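Local coordinates for thioesterase domain protein YiiD (Shewanella oneidensis, PDB 1T82) that probably acts as a thioesterase or acyltransferase of the hotdog-fold family, though its substrate is not established, at residues T70-G75 with V109-P114. Sequence-based numbering, arbitrary orientation.
Sequences TLTGWG and VKVRWP
Helix 62-84, the long central helix of the hotdog fold, packs here on strand 108-112 of the sheet that wraps it; between 70-75 and 109-114 the contact is carried by Thr72, set against Val109 and Val111. The two valines are two residues apart on the strand and direct their CB atoms to the same face, toward the helix, with Thr72 giving each a different branch. Its OG1 lies 3.5 Å from Val109 CG1, which also sits 3.9 Å from Thr72 CB. A chi1 of -66° puts OG1 beside the backbone N and leaves CG2 anti to it, 3.6 Å from Val111 CG1. OG1 hydrogen-bonds to Ile68 O one helical turn earlier, so this buried hydroxyl has a polar partner, while across the contact it meets Val109. In the antiparallel hotdog sheet, strand 108-112 runs between 43-47 and 127-137, and Val46 also touches Thr72. Val111 CG1 reaches past the methyl to within 3.9 Å of Thr72 O, close to the helix backbone. With an alanine here, the loss of OG1 and CG2 is likely to leave a gap beside both valines and deprive Ile68 O of its hydroxyl partner. Ile68 also touches Val109, and Met76, one turn on, touches both Val111 and Trp113.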
loop_
_atom_site.group_PDB
_atom_site.type_symbol
_atom_site.label_atom_id
_atom_site.label_comp_id
_atom_site.label_asym_id
_atom_site.label_seq_id
_atom_site.Cartn_x
_atom_site.Cartn_y
_atom_site.Cartn_z
ATOM N N THR B 70 -5.260 -4.318 -1.057
ATOM C CA THR B 70 -4.841 -5.333 -0.110
ATOM C C THR B 70 -5.934 -5.616 0.924
ATOM O O THR B 70 -6.098 -6.757 1.344
ATOM C CB THR B 70 -3.525 -4.966 0.600
ATOM O OG1 THR B 70 -3.078 -6.102 1.353
ATOM C CG2 THR B 70 -3.722 -3.785 1.528
ATOM N N LEU B 71 -6.692 -4.596 1.331
ATOM C CA LEU B 71 -7.769 -4.827 2.294
ATOM C C LEU B 71 -8.908 -5.608 1.644
ATOM O O LEU B 71 -9.606 -6.375 2.310
ATOM C CB LEU B 71 -8.302 -3.506 2.865
ATOM C CG LEU B 71 -7.456 -2.865 3.969
ATOM C CD1 LEU B 71 -7.950 -1.454 4.224
ATOM C CD2 LEU B 71 -7.540 -3.701 5.249
ATOM N N THR B 72 -9.097 -5.423 0.340
ATOM C CA THR B 72 -10.146 -6.144 -0.367
ATOM C C THR B 72 -9.787 -7.632 -0.415
ATOM O O THR B 72 -10.639 -8.487 -0.182
ATOM C CB THR B 72 -10.348 -5.576 -1.793
ATOM O OG1 THR B 72 -10.860 -4.241 -1.697
ATOM C CG2 THR B 72 -11.341 -6.424 -2.584
ATOM N N GLY B 73 -8.520 -7.929 -0.690
ATOM C CA GLY B 73 -8.079 -9.313 -0.730
ATOM C C GLY B 73 -8.201 -9.917 0.658
ATOM O O GLY B 73 -8.753 -11.005 0.834
ATOM N N TRP B 74 -7.686 -9.197 1.653
ATOM C CA TRP B 74 -7.745 -9.640 3.042
ATOM C C TRP B 74 -9.209 -9.892 3.411
ATOM O O TRP B 74 -9.546 -10.919 4.009
ATOM C CB TRP B 74 -7.158 -8.552 3.953
ATOM C CG TRP B 74 -7.028 -8.950 5.399
ATOM C CD1 TRP B 74 -5.926 -9.475 6.009
ATOM C CD2 TRP B 74 -8.037 -8.850 6.408
ATOM N NE1 TRP B 74 -6.187 -9.708 7.342
ATOM C CE2 TRP B 74 -7.478 -9.333 7.612
ATOM C CE3 TRP B 74 -9.365 -8.400 6.413
ATOM C CZ2 TRP B 74 -8.199 -9.379 8.812
ATOM C CZ3 TRP B 74 -10.083 -8.444 7.603
ATOM C CH2 TRP B 74 -9.496 -8.931 8.787
ATOM N N GLY B 75 -10.072 -8.950 3.036
ATOM C CA GLY B 75 -11.491 -9.067 3.333
ATOM C C GLY B 75 -12.137 -10.297 2.733
ATOM O O GLY B 75 -13.031 -10.895 3.338
ATOM N N VAL B 109 -13.211 -1.836 -6.573
ATOM C CA VAL B 109 -12.142 -2.797 -6.356
ATOM C C VAL B 109 -12.804 -4.151 -6.192
ATOM O O VAL B 109 -13.606 -4.364 -5.275
ATOM C CB VAL B 109 -11.331 -2.458 -5.096
ATOM C CG1 VAL B 109 -10.103 -3.344 -5.019
ATOM C CG2 VAL B 109 -10.939 -0.995 -5.124
ATOM N N LYS B 110 -12.457 -5.066 -7.090
ATOM C CA LYS B 110 -13.064 -6.384 -7.099
ATOM C C LYS B 110 -12.117 -7.567 -6.970
ATOM O O LYS B 110 -10.987 -7.538 -7.455
ATOM C CB LYS B 110 -13.866 -6.548 -8.392
ATOM C CG LYS B 110 -14.847 -5.419 -8.662
ATOM C CD LYS B 110 -15.538 -5.606 -10.011
ATOM C CE LYS B 110 -16.514 -4.473 -10.304
ATOM N NZ LYS B 110 -17.214 -4.658 -11.611
ATOM N N VAL B 111 -12.604 -8.611 -6.307
ATOM C CA VAL B 111 -11.854 -9.849 -6.147
ATOM C C VAL B 111 -12.853 -11.003 -6.221
ATOM O O VAL B 111 -13.949 -10.931 -5.655
ATOM C CB VAL B 111 -11.073 -9.899 -4.799
ATOM C CG1 VAL B 111 -12.030 -9.834 -3.618
ATOM C CG2 VAL B 111 -10.224 -11.164 -4.739
ATOM N N ARG B 112 -12.482 -12.045 -6.959
ATOM C CA ARG B 112 -13.327 -13.224 -7.123
ATOM C C ARG B 112 -12.652 -14.408 -6.448
ATOM O O ARG B 112 -11.462 -14.643 -6.637
ATOM C CB ARG B 112 -13.547 -13.527 -8.611
ATOM C CG ARG B 112 -14.443 -14.744 -8.863
ATOM C CD ARG B 112 -14.846 -14.873 -10.333
ATOM N NE ARG B 112 -15.707 -13.779 -10.777
ATOM C CZ ARG B 112 -16.958 -13.589 -10.367
ATOM N NH1 ARG B 112 -17.514 -14.421 -9.495
ATOM N NH2 ARG B 112 -17.657 -12.562 -10.833
ATOM N N TRP B 113 -13.417 -15.150 -5.657
ATOM C CA TRP B 113 -12.892 -16.302 -4.943
ATOM C C TRP B 113 -12.514 -17.438 -5.901
ATOM O O TRP B 113 -13.333 -17.872 -6.711
ATOM C CB TRP B 113 -13.939 -16.791 -3.935
ATOM C CG TRP B 113 -13.456 -17.872 -3.028
ATOM C CD1 TRP B 113 -13.970 -19.136 -2.911
ATOM C CD2 TRP B 113 -12.375 -17.790 -2.094
ATOM N NE1 TRP B 113 -13.277 -19.843 -1.962
ATOM C CE2 TRP B 113 -12.289 -19.043 -1.444
ATOM C CE3 TRP B 113 -11.467 -16.780 -1.742
ATOM C CZ2 TRP B 113 -11.333 -19.314 -0.461
ATOM C CZ3 TRP B 113 -10.515 -17.050 -0.761
ATOM C CH2 TRP B 113 -10.456 -18.310 -0.132
ATOM N N PRO B 114 -11.263 -17.924 -5.822
ATOM C CA PRO B 114 -10.774 -19.009 -6.680
ATOM C C PRO B 114 -11.056 -20.409 -6.126
ATOM O O PRO B 114 -10.431 -21.382 -6.544
ATOM C CB PRO B 114 -9.283 -18.716 -6.771
ATOM C CG PRO B 114 -8.981 -18.223 -5.391
ATOM C CD PRO B 114 -10.143 -17.282 -5.108
#